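Side-chain contacts in ribonuclease (Nicotiana glutinosa, PDB 1IYB), which probably cleaves single-stranded RNA as a ribonuclease of the T2 family and binds guanosine-5'-monophosphate in its active-site cleft: residues T89-A92 / F93-H96; S95-W98 / E99-T103; S70-I73 / S74-Q77; Y64-S67 / Q68-D71. All blocks are in the same frame, centred on the assembly; numbering follows the deposited sequence.

Interaction 1 (T89-A92 / F93-H96); sequences TGSA and FWSH. With 5GP (guanosine-5'-monophosphate), chain C.
Phe93 touches the preceding turn through CB, which lies 3.3 Å from Gly90 O, while its ring swings away to the nucleotide. With CG anti to the backbone N (chi1 -173°), the phenyl lies over one face of the guanine of guanosine-5'-monophosphate, C5 above its centre and CE1 3.5 Å from C4 of the base. Trp94 turns the other way and folds its indole back over the start of helix 91-102. Gly90, the N-cap residue, slides beneath it: its CA sits 3.9 Å from the centroid of the Trp94 six-membered ring, a CH-pi contact, and a CB there would collide with CZ2. The same residue also opens the helical bonding, Trp94 N giving a straight bond to Gly90 O (168°), and just before it an ST turn forms as Thr89 OG1 accepts from Ser91 N. The indole N-H is spent on Trp80 O, beyond the helix. Ser95 continues the helical bonding, its N 2.8 Å from Ser91 O, with CB resting against that same carbonyl. His96 N binds Ala92 O one step on, and its imidazole, another part of the nucleotide pocket, reaches the sugar-phosphate end, where NE2 donates to 5GP O5' at 2.8 Å.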
loop_
_atom_site.group_PDB
_atom_site.type_symbol
_atom_site.label_atom_id
_atom_site.label_comp_id
_atom_site.label_asym_id
_atom_site.label_seq_id
_atom_site.Cartn_x
_atom_site.Cartn_y
_atom_site.Cartn_z
ATOM N N THR A 89 -8.294 15.754 16.410
ATOM C CA THR A 89 -8.000 15.381 17.790
ATOM C C THR A 89 -6.737 14.526 17.825
ATOM O O THR A 89 -5.996 14.525 18.815
ATOM C CB THR A 89 -9.138 14.541 18.405
ATOM O OG1 THR A 89 -9.261 13.307 17.683
ATOM C CG2 THR A 89 -10.462 15.292 18.342
ATOM N N GLY A 90 -6.514 13.799 16.733
ATOM C CA GLY A 90 -5.371 12.911 16.625
ATOM C C GLY A 90 -5.816 11.469 16.425
ATOM O O GLY A 90 -5.073 10.651 15.882
ATOM N N SER A 91 -7.046 11.163 16.834
ATOM C CA SER A 91 -7.588 9.806 16.722
ATOM C C SER A 91 -7.548 9.176 15.328
ATOM O O SER A 91 -7.262 7.987 15.202
ATOM C CB SER A 91 -9.023 9.767 17.254
ATOM O OG SER A 91 -9.047 10.008 18.648
ATOM N N ALA A 92 -7.841 9.951 14.288
ATOM C CA ALA A 92 -7.818 9.411 12.929
ATOM C C ALA A 92 -6.394 9.007 12.553
ATOM O O ALA A 92 -6.178 8.006 11.866
ATOM C CB ALA A 92 -8.352 10.442 11.938
ATOM N N PHE A 93 -5.425 9.791 13.012
ATOM C CA PHE A 93 -4.020 9.526 12.728
ATOM C C PHE A 93 -3.581 8.263 13.475
ATOM O O PHE A 93 -2.980 7.363 12.886
ATOM C CB PHE A 93 -3.192 10.748 13.157
ATOM C CG PHE A 93 -1.730 10.692 12.767
ATOM C CD1 PHE A 93 -1.289 9.906 11.708
ATOM C CD2 PHE A 93 -0.803 11.481 13.444
ATOM C CE1 PHE A 93 0.054 9.907 11.326
ATOM C CE2 PHE A 93 0.543 11.491 13.072
ATOM C CZ PHE A 93 0.973 10.701 12.009
ATOM N N TRP A 94 -3.900 8.191 14.764
ATOM C CA TRP A 94 -3.529 7.028 15.569
ATOM C C TRP A 94 -4.196 5.757 15.047
ATOM O O TRP A 94 -3.570 4.690 14.980
ATOM C CB TRP A 94 -3.897 7.262 17.041
ATOM C CG TRP A 94 -3.310 8.535 17.573
ATOM C CD1 TRP A 94 -2.117 9.095 17.212
ATOM C CD2 TRP A 94 -3.891 9.417 18.541
ATOM N NE1 TRP A 94 -1.922 10.275 17.890
ATOM C CE2 TRP A 94 -2.994 10.498 18.712
ATOM C CE3 TRP A 94 -5.082 9.401 19.280
ATOM C CZ2 TRP A 94 -3.249 11.555 19.592
ATOM C CZ3 TRP A 94 -5.335 10.454 20.156
ATOM C CH2 TRP A 94 -4.420 11.516 20.302
ATOM N N SER A 95 -5.466 5.872 14.665
ATOM C CA SER A 95 -6.201 4.723 14.140
ATOM C C SER A 95 -5.532 4.227 12.864
ATOM O O SER A 95 -5.349 3.027 12.676
ATOM C CB SER A 95 -7.653 5.102 13.838
ATOM O OG SER A 95 -8.341 4.011 13.243
ATOM N N HIS A 96 -5.171 5.161 11.990
ATOM C CA HIS A 96 -4.512 4.823 10.734
ATOM C C HIS A 96 -3.198 4.078 10.972
ATOM O O HIS A 96 -2.908 3.082 10.310
ATOM C CB HIS A 96 -4.240 6.096 9.927
ATOM C CG HIS A 96 -3.374 5.875 8.728
ATOM N ND1 HIS A 96 -3.824 5.241 7.591
ATOM C CD2 HIS A 96 -2.071 6.171 8.502
ATOM C CE1 HIS A 96 -2.837 5.157 6.715
ATOM N NE2 HIS A 96 -1.762 5.714 7.245
HETATM P P 5GP C . 2.044 5.978 6.689
HETATM O O1P 5GP C . 2.107 4.783 5.843
HETATM O O2P 5GP C . 2.075 5.638 8.166
HETATM O O3P 5GP C . 3.196 6.974 6.318
HETATM O "O5'" 5GP C . 0.683 6.859 6.452
HETATM C "C5'" 5GP C . 0.503 8.185 7.073
HETATM C "C4'" 5GP C . -0.844 8.871 6.741
HETATM O "O4'" 5GP C . -1.358 9.431 8.030
HETATM C "C3'" 5GP C . -0.869 10.081 5.811
HETATM O "O3'" 5GP C . -0.939 9.747 4.433
HETATM C "C2'" 5GP C . -2.102 10.879 6.246
HETATM O "O2'" 5GP C . -3.304 10.435 5.580
HETATM C "C1'" 5GP C . -2.141 10.639 7.747
HETATM N N9 5GP C . -1.781 11.752 8.681
HETATM C C8 5GP C . -2.562 12.412 9.605
HETATM N N7 5GP C . -1.929 13.284 10.361
HETATM C C5 5GP C . -0.607 13.183 9.883
HETATM C C6 5GP C . 0.559 13.895 10.319
HETATM O O6 5GP C . 0.646 14.742 11.201
HETATM N N1 5GP C . 1.718 13.506 9.577
HETATM C C2 5GP C . 1.708 12.554 8.560
HETATM N N2 5GP C . 2.914 12.343 7.992
HETATM N N3 5GP C . 0.615 11.883 8.149
HETATM C C4 5GP C . -0.508 12.251 8.856
#

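Interaction 2 (S95-W98 / E99-T103); sequences SHEW and EKHGT. With 5GP (guanosine-5'-monophosphate), chain C.
The His96 imidazole has Lys100 CB over one face, offset toward the rim, with CE1 3.8 Å from Lys100 CD; at its edge, in plane, stands the phosphorus of guanosine-5'-monophosphate. The same phosphorus lies in the plane of the His101 ring, one of whose faces has Lys100 CG over its centre; the ring also stacks with Trp46. Beside it runs the Glu97 carboxylate, their planes 26° apart and OE2 3.3 Å from His101 CD2; OE2 is bonded to Trp46 NE1. On the far flank of the helix, the Trp98 indole lies with one face over the Gly102 backbone, CE3 3.5 Å from Gly102 CA, while Thr103 CG2 meets NE1, which itself donates to Ser62 O. Without the indole, as with an alanine here, Ser62 O would probably lose its donor and the Gly102 backbone its cover. Residues 99-102 form a wider, pi-type turn: Glu97 O accepts from both His101 N and Gly102 N, the second in the carbonyl plane. Ser95 OG and, weakly, Glu99 OE2 share a water. Lys100, extended throughout (chi1 178°), carries NZ to 5GP O1P at 2.5 Å, and His101 NE2 adds a bond of 3.2 Å to O1P. Glu97 OE1 lies 2.5 Å from 5GP O2P. Imidazole, ammonium and carboxyl groups from successive turns thus converge on one phosphate, consistent with the T2-family active site.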
loop_
_atom_site.group_PDB
_atom_site.type_symbol
_atom_site.label_atom_id
_atom_site.label_comp_id
_atom_site.label_asym_id
_atom_site.label_seq_id
_atom_site.Cartn_x
_atom_site.Cartn_y
_atom_site.Cartn_z
ATOM N N SER A 95 -5.466 5.872 14.665
ATOM C CA SER A 95 -6.201 4.723 14.140
ATOM C C SER A 95 -5.532 4.227 12.864
ATOM O O SER A 95 -5.349 3.027 12.676
ATOM C CB SER A 95 -7.653 5.102 13.838
ATOM O OG SER A 95 -8.341 4.011 13.243
ATOM N N HIS A 96 -5.171 5.161 11.990
ATOM C CA HIS A 96 -4.512 4.823 10.734
ATOM C C HIS A 96 -3.198 4.078 10.972
ATOM O O HIS A 96 -2.908 3.082 10.310
ATOM C CB HIS A 96 -4.240 6.096 9.927
ATOM C CG HIS A 96 -3.374 5.875 8.728
ATOM N ND1 HIS A 96 -3.824 5.241 7.591
ATOM C CD2 HIS A 96 -2.071 6.171 8.502
ATOM C CE1 HIS A 96 -2.837 5.157 6.715
ATOM N NE2 HIS A 96 -1.762 5.714 7.245
ATOM N N GLU A 97 -2.397 4.563 11.913
ATOM C CA GLU A 97 -1.127 3.917 12.193
ATOM C C GLU A 97 -1.316 2.513 12.755
ATOM O O GLU A 97 -0.558 1.599 12.419
ATOM C CB GLU A 97 -0.288 4.787 13.138
ATOM C CG GLU A 97 0.182 6.083 12.478
ATOM C CD GLU A 97 1.073 5.838 11.265
ATOM O OE1 GLU A 97 0.856 6.490 10.219
ATOM O OE2 GLU A 97 1.995 4.999 11.362
ATOM N N TRP A 98 -2.327 2.320 13.597
ATOM C CA TRP A 98 -2.554 0.985 14.132
ATOM C C TRP A 98 -3.037 0.028 13.047
ATOM O O TRP A 98 -2.512 -1.076 12.898
ATOM C CB TRP A 98 -3.583 0.984 15.271
ATOM C CG TRP A 98 -4.042 -0.416 15.570
ATOM C CD1 TRP A 98 -5.210 -1.003 15.167
ATOM C CD2 TRP A 98 -3.269 -1.454 16.189
ATOM N NE1 TRP A 98 -5.206 -2.340 15.485
ATOM C CE2 TRP A 98 -4.026 -2.645 16.113
ATOM C CE3 TRP A 98 -2.005 -1.493 16.795
ATOM C CZ2 TRP A 98 -3.562 -3.865 16.620
ATOM C CZ3 TRP A 98 -1.541 -2.710 17.299
ATOM C CH2 TRP A 98 -2.320 -3.878 17.206
ATOM N N GLU A 99 -4.042 0.451 12.292
ATOM C CA GLU A 99 -4.598 -0.410 11.259
ATOM C C GLU A 99 -3.649 -0.730 10.111
ATOM O O GLU A 99 -3.613 -1.862 9.632
ATOM C CB GLU A 99 -5.911 0.193 10.754
ATOM C CG GLU A 99 -6.922 0.300 11.891
ATOM C CD GLU A 99 -8.339 0.588 11.439
ATOM O OE1 GLU A 99 -9.227 0.650 12.322
ATOM O OE2 GLU A 99 -8.567 0.752 10.219
ATOM N N LYS A 100 -2.856 0.244 9.681
ATOM C CA LYS A 100 -1.921 -0.003 8.586
ATOM C C LYS A 100 -0.630 -0.693 9.019
ATOM O O LYS A 100 -0.126 -1.576 8.321
ATOM C CB LYS A 100 -1.553 1.306 7.879
ATOM C CG LYS A 100 -0.537 1.121 6.749
ATOM C CD LYS A 100 -0.267 2.421 5.996
ATOM C CE LYS A 100 0.688 2.192 4.823
ATOM N NZ LYS A 100 0.952 3.432 4.032
ATOM N N HIS A 101 -0.101 -0.300 10.175
ATOM C CA HIS A 101 1.165 -0.848 10.655
ATOM C C HIS A 101 1.102 -1.735 11.905
ATOM O O HIS A 101 1.679 -2.825 11.933
ATOM C CB HIS A 101 2.135 0.310 10.905
ATOM C CG HIS A 101 2.478 1.095 9.674
ATOM N ND1 HIS A 101 3.255 0.582 8.657
ATOM C CD2 HIS A 101 2.167 2.361 9.305
ATOM C CE1 HIS A 101 3.409 1.498 7.716
ATOM N NE2 HIS A 101 2.759 2.587 8.085
ATOM N N GLY A 102 0.429 -1.257 12.947
ATOM C CA GLY A 102 0.329 -2.026 14.175
ATOM C C GLY A 102 -0.187 -3.444 14.002
ATOM O O GLY A 102 0.332 -4.385 14.603
ATOM N N THR A 103 -1.221 -3.606 13.186
ATOM C CA THR A 103 -1.793 -4.928 12.966
ATOM C C THR A 103 -0.774 -5.916 12.399
ATOM O O THR A 103 -0.923 -7.130 12.555
ATOM C CB THR A 103 -2.992 -4.858 12.003
ATOM O OG1 THR A 103 -2.568 -4.279 10.760
ATOM C CG2 THR A 103 -4.116 -4.017 12.609
HETATM P P 5GP C . 2.044 5.978 6.689
HETATM O O1P 5GP C . 2.107 4.783 5.843
HETATM O O2P 5GP C . 2.075 5.638 8.166
HETATM O O3P 5GP C . 3.196 6.974 6.318
HETATM O "O5'" 5GP C . 0.683 6.859 6.452
HETATM C "C5'" 5GP C . 0.503 8.185 7.073
HETATM C "C4'" 5GP C . -0.844 8.871 6.741
HETATM O "O4'" 5GP C . -1.358 9.431 8.030
HETATM C "C3'" 5GP C . -0.869 10.081 5.811
HETATM O "O3'" 5GP C . -0.939 9.747 4.433
HETATM C "C2'" 5GP C . -2.102 10.879 6.246
HETATM O "O2'" 5GP C . -3.304 10.435 5.580
HETATM C "C1'" 5GP C . -2.141 10.639 7.747
HETATM N N9 5GP C . -1.781 11.752 8.681
HETATM C C8 5GP C . -2.562 12.412 9.605
HETATM N N7 5GP C . -1.929 13.284 10.361
HETATM C C5 5GP C . -0.607 13.183 9.883
HETATM C C6 5GP C . 0.559 13.895 10.319
HETATM O O6 5GP C . 0.646 14.742 11.201
HETATM N N1 5GP C . 1.718 13.506 9.577
HETATM C C2 5GP C . 1.708 12.554 8.560
HETATM N N2 5GP C . 2.914 12.343 7.992
HETATM N N3 5GP C . 0.615 11.883 8.149
HETATM C C4 5GP C . -0.508 12.251 8.856
HETATM O O HOH W 1 -8.033 3.826 10.408
#

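Interaction 3 (S70-I73 / S74-Q77); sequences SDLI and SRMQ
Met76 SD settles against two side chains of the preceding turn, 3.9 Å from Leu72 CB and 4.2 Å from Ile73 CD1. Its chain runs along the Leu72 carbonyl, CG 3.3 Å from Leu72 O, and then bends at chi3 (64°). Shortened to an alanine, this position would probably leave a gap beside Leu72 and Ile73, where the helix faces Trp94 and Phe115. On the outer flank, Gln77 lies across Ile73, its OE1 meeting the CG2 methyl at 3.4 Å, while the Arg75 guanidinium meets Leu72 obliquely, NH1 4.1 Å from CD2. Behind the side chains stand the first helical bonds of helix 73-79, Met76 N to Leu72 O and Gln77 N to Ile73 O. Water completes the start of the helix: one molecule is held between Ser70 O and Ser74 N, another between Asp71 O and Ser74 OG, and a third joins Arg75 NH1, at 3.0 Å, to Asp71 O through a weak second bond. Arg75 is fixed through its other terminal nitrogen, NH2, by a salt bridge to Asp120 of helix 111-124. The inward side of this opening turn is wedged between two helices: Met76 packs on Phe115 and Leu72 on His112 of helix 111-124, while Ile73, Met76 and Gln77 all bear on Trp94 of helix 91-102.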
loop_
_atom_site.group_PDB
_atom_site.type_symbol
_atom_site.label_atom_id
_atom_site.label_comp_id
_atom_site.label_asym_id
_atom_site.label_seq_id
_atom_site.Cartn_x
_atom_site.Cartn_y
_atom_site.Cartn_z
ATOM N N SER A 70 -6.646 4.339 26.621
ATOM C CA SER A 70 -7.104 5.545 27.303
ATOM C C SER A 70 -6.071 6.133 28.269
ATOM O O SER A 70 -5.972 7.352 28.408
ATOM C CB SER A 70 -8.409 5.255 28.050
ATOM O OG SER A 70 -8.240 4.178 28.950
ATOM N N ASP A 71 -5.297 5.273 28.923
ATOM C CA ASP A 71 -4.285 5.719 29.876
ATOM C C ASP A 71 -3.046 6.306 29.199
ATOM O O ASP A 71 -2.149 6.819 29.871
ATOM C CB ASP A 71 -3.858 4.552 30.760
ATOM C CG ASP A 71 -3.249 3.422 29.958
ATOM O OD1 ASP A 71 -3.958 2.850 29.100
ATOM O OD2 ASP A 71 -2.063 3.113 30.180
ATOM N N LEU A 72 -2.997 6.223 27.874
ATOM C CA LEU A 72 -1.856 6.738 27.120
ATOM C C LEU A 72 -2.210 7.980 26.310
ATOM O O LEU A 72 -1.328 8.632 25.756
ATOM C CB LEU A 72 -1.333 5.665 26.156
ATOM C CG LEU A 72 -0.925 4.311 26.739
ATOM C CD1 LEU A 72 -0.532 3.379 25.595
ATOM C CD2 LEU A 72 0.230 4.473 27.711
ATOM N N ILE A 73 -3.497 8.302 26.241
ATOM C CA ILE A 73 -3.964 9.445 25.462
ATOM C C ILE A 73 -3.298 10.791 25.754
ATOM O O ILE A 73 -2.919 11.498 24.824
ATOM C CB ILE A 73 -5.498 9.598 25.579
ATOM C CG1 ILE A 73 -6.180 8.373 24.959
ATOM C CG2 ILE A 73 -5.961 10.862 24.871
ATOM C CD1 ILE A 73 -5.896 8.186 23.474
ATOM N N SER A 74 -3.150 11.156 27.023
ATOM C CA SER A 74 -2.520 12.439 27.323
ATOM C C SER A 74 -1.101 12.504 26.759
ATOM O O SER A 74 -0.677 13.544 26.255
ATOM C CB SER A 74 -2.508 12.714 28.836
ATOM O OG SER A 74 -1.758 11.751 29.552
ATOM N N ARG A 75 -0.374 11.392 26.833
ATOM C CA ARG A 75 0.994 11.347 26.318
ATOM C C ARG A 75 0.997 11.372 24.788
ATOM O O ARG A 75 1.886 11.961 24.165
ATOM C CB ARG A 75 1.711 10.096 26.839
ATOM C CG ARG A 75 1.960 10.119 28.344
ATOM C CD ARG A 75 2.421 8.762 28.861
ATOM N NE ARG A 75 3.680 8.346 28.248
ATOM C CZ ARG A 75 4.242 7.156 28.424
ATOM N NH1 ARG A 75 3.658 6.252 29.199
ATOM N NH2 ARG A 75 5.392 6.871 27.828
ATOM N N MET A 76 -0.006 10.740 24.185
ATOM C CA MET A 76 -0.127 10.701 22.733
ATOM C C MET A 76 -0.506 12.077 22.187
ATOM O O MET A 76 -0.087 12.467 21.097
ATOM C CB MET A 76 -1.169 9.654 22.330
ATOM C CG MET A 76 -0.683 8.224 22.531
ATOM S SD MET A 76 -1.983 6.966 22.525
ATOM C CE MET A 76 -2.612 7.111 20.850
ATOM N N GLN A 77 -1.297 12.818 22.953
ATOM C CA GLN A 77 -1.700 14.149 22.529
ATOM C C GLN A 77 -0.479 15.063 22.451
ATOM O O GLN A 77 -0.375 15.906 21.560
ATOM C CB GLN A 77 -2.744 14.709 23.500
ATOM C CG GLN A 77 -4.118 14.091 23.285
ATOM C CD GLN A 77 -5.084 14.330 24.430
ATOM O OE1 GLN A 77 -6.296 14.179 24.269
ATOM N NE2 GLN A 77 -4.556 14.684 25.595
HETATM O O HOH W 2 -4.249 9.488 29.255
HETATM O O HOH W 3 -1.016 9.352 29.211
HETATM O O HOH W 4 1.016 6.277 30.683
#

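Interaction 4 (Y64-S67 / Q68-D71); sequences YDQS and QVSD
Asp65 OD2 is gripped twice by Ser67, whose OG donates at 2.7 Å and whose N donates at 3.3 Å. Both come from the same face of the carboxylate, well above its plane, and the N-H bond makes this an Asx turn that starts the short 3-10 segment beginning at Gln66. Asp65 holds CG anti to its own N (chi1 -177°), which sets OD2 within reach of Ser67 N and OG, and Ser67 OG sits between its backbone N and carbonyl carbon, where it can meet the acid. Across the turn, Gln68 N bonds to Asp65 O and Val69 N to Gln66 O, the i to i+3 spacing of a 3-10 turn; both donors stand above the carbonyl planes, the second by 59°. The Gln68 side chain crosses that of Asp65 at about a right angle, its CG 3.3 Å from Asp65 OD1. The Tyr64 side chain meets that of Val69 in a similar crossing. Its hydroxyl also takes a weak bond from Gln66 NE2, in the plane of the ring, and the same NE2 is bonded to Ser91 OG on helix 91-102. The loop is further tied to its neighbours by Tyr64 N, which pairs with Glu99 OE1, and by Asp65 N, which pairs with Gln111 OE1 of helix 111-124; Val69 rests on Phe115 of that helix. A weak bond from Ser70 OG reaches Ser67 O at 3.4 Å, and Tyr64 OH is 4.0 Å from Val69 CG2.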
loop_
_atom_site.group_PDB
_atom_site.type_symbol
_atom_site.label_atom_id
_atom_site.label_comp_id
_atom_site.label_asym_id
_atom_site.label_seq_id
_atom_site.Cartn_x
_atom_site.Cartn_y
_atom_site.Cartn_z
ATOM N N TYR A 64 -8.915 -0.309 15.318
ATOM C CA TYR A 64 -8.414 0.553 16.381
ATOM C C TYR A 64 -9.502 0.701 17.445
ATOM O O TYR A 64 -10.676 0.898 17.118
ATOM C CB TYR A 64 -8.058 1.925 15.803
ATOM C CG TYR A 64 -7.643 2.959 16.827
ATOM C CD1 TYR A 64 -6.463 2.817 17.560
ATOM C CD2 TYR A 64 -8.425 4.092 17.051
ATOM C CE1 TYR A 64 -6.071 3.782 18.488
ATOM C CE2 TYR A 64 -8.042 5.061 17.975
ATOM C CZ TYR A 64 -6.866 4.902 18.688
ATOM O OH TYR A 64 -6.476 5.868 19.589
ATOM N N ASP A 65 -9.105 0.597 18.710
ATOM C CA ASP A 65 -10.026 0.717 19.842
ATOM C C ASP A 65 -9.377 1.650 20.863
ATOM O O ASP A 65 -8.610 1.209 21.720
ATOM C CB ASP A 65 -10.261 -0.662 20.467
ATOM C CG ASP A 65 -11.261 -0.628 21.608
ATOM O OD1 ASP A 65 -11.489 -1.693 22.225
ATOM O OD2 ASP A 65 -11.820 0.454 21.888
ATOM N N GLN A 66 -9.687 2.940 20.774
ATOM C CA GLN A 66 -9.080 3.911 21.675
ATOM C C GLN A 66 -9.269 3.614 23.162
ATOM O O GLN A 66 -8.454 4.029 23.982
ATOM C CB GLN A 66 -9.566 5.327 21.343
ATOM C CG GLN A 66 -8.887 6.415 22.172
ATOM C CD GLN A 66 -8.829 7.762 21.468
ATOM O OE1 GLN A 66 -9.032 8.807 22.091
ATOM N NE2 GLN A 66 -8.530 7.748 20.175
ATOM N N SER A 67 -10.321 2.885 23.520
ATOM C CA SER A 67 -10.540 2.569 24.929
ATOM C C SER A 67 -9.400 1.718 25.499
ATOM O O SER A 67 -9.132 1.754 26.700
ATOM C CB SER A 67 -11.877 1.843 25.121
ATOM O OG SER A 67 -11.847 0.543 24.561
ATOM N N GLN A 68 -8.721 0.966 24.634
ATOM C CA GLN A 68 -7.614 0.113 25.063
ATOM C C GLN A 68 -6.339 0.894 25.371
ATOM O O GLN A 68 -5.396 0.339 25.929
ATOM C CB GLN A 68 -7.313 -0.952 23.999
ATOM C CG GLN A 68 -8.513 -1.817 23.641
ATOM C CD GLN A 68 -8.149 -3.011 22.780
ATOM O OE1 GLN A 68 -9.018 -3.631 22.164
ATOM N NE2 GLN A 68 -6.866 -3.348 22.741
ATOM N N VAL A 69 -6.308 2.173 25.010
ATOM C CA VAL A 69 -5.132 3.002 25.269
ATOM C C VAL A 69 -5.497 4.316 25.954
ATOM O O VAL A 69 -4.745 5.289 25.891
ATOM C CB VAL A 69 -4.376 3.330 23.960
ATOM C CG1 VAL A 69 -3.871 2.046 23.315
ATOM C CG2 VAL A 69 -5.282 4.083 23.008
ATOM N N SER A 70 -6.646 4.339 26.621
ATOM C CA SER A 70 -7.104 5.545 27.303
ATOM C C SER A 70 -6.071 6.133 28.269
ATOM O O SER A 70 -5.972 7.352 28.408
ATOM C CB SER A 70 -8.409 5.255 28.050
ATOM O OG SER A 70 -8.240 4.178 28.950
ATOM N N ASP A 71 -5.297 5.273 28.923
ATOM C CA ASP A 71 -4.285 5.719 29.876
ATOM C C ASP A 71 -3.046 6.306 29.199
ATOM O O ASP A 71 -2.149 6.819 29.871
ATOM C CB ASP A 71 -3.858 4.552 30.760
ATOM C CG ASP A 71 -3.249 3.422 29.958
ATOM O OD1 ASP A 71 -3.958 2.850 29.100
ATOM O OD2 ASP A 71 -2.063 3.113 30.180
#

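Interactions 1 and 2 are successive parts of helix 91-102, sharing Ser95 and His96, and both reach guanosine-5'-monophosphate: the first lays the Phe93 ring over the base, the second meets the phosphate with charged and polar groups. Interactions 3 and 4 share Ser70 and Asp71, away from the nucleotide; interaction 4 stays in the loop that interaction 3 carries on into helix 73-79. Interaction 4 lies at the surface and relies on turn bonds; the other three are partly buried, interaction 3 pairing sulfur and aliphatic packing inside with waters outside. Trp94 joins three of them, packing on Met76, Ile73 and Gln77 of interaction 3 and on Tyr64 and Gln66 of interaction 4. Interactions 2 and 3 do not touch.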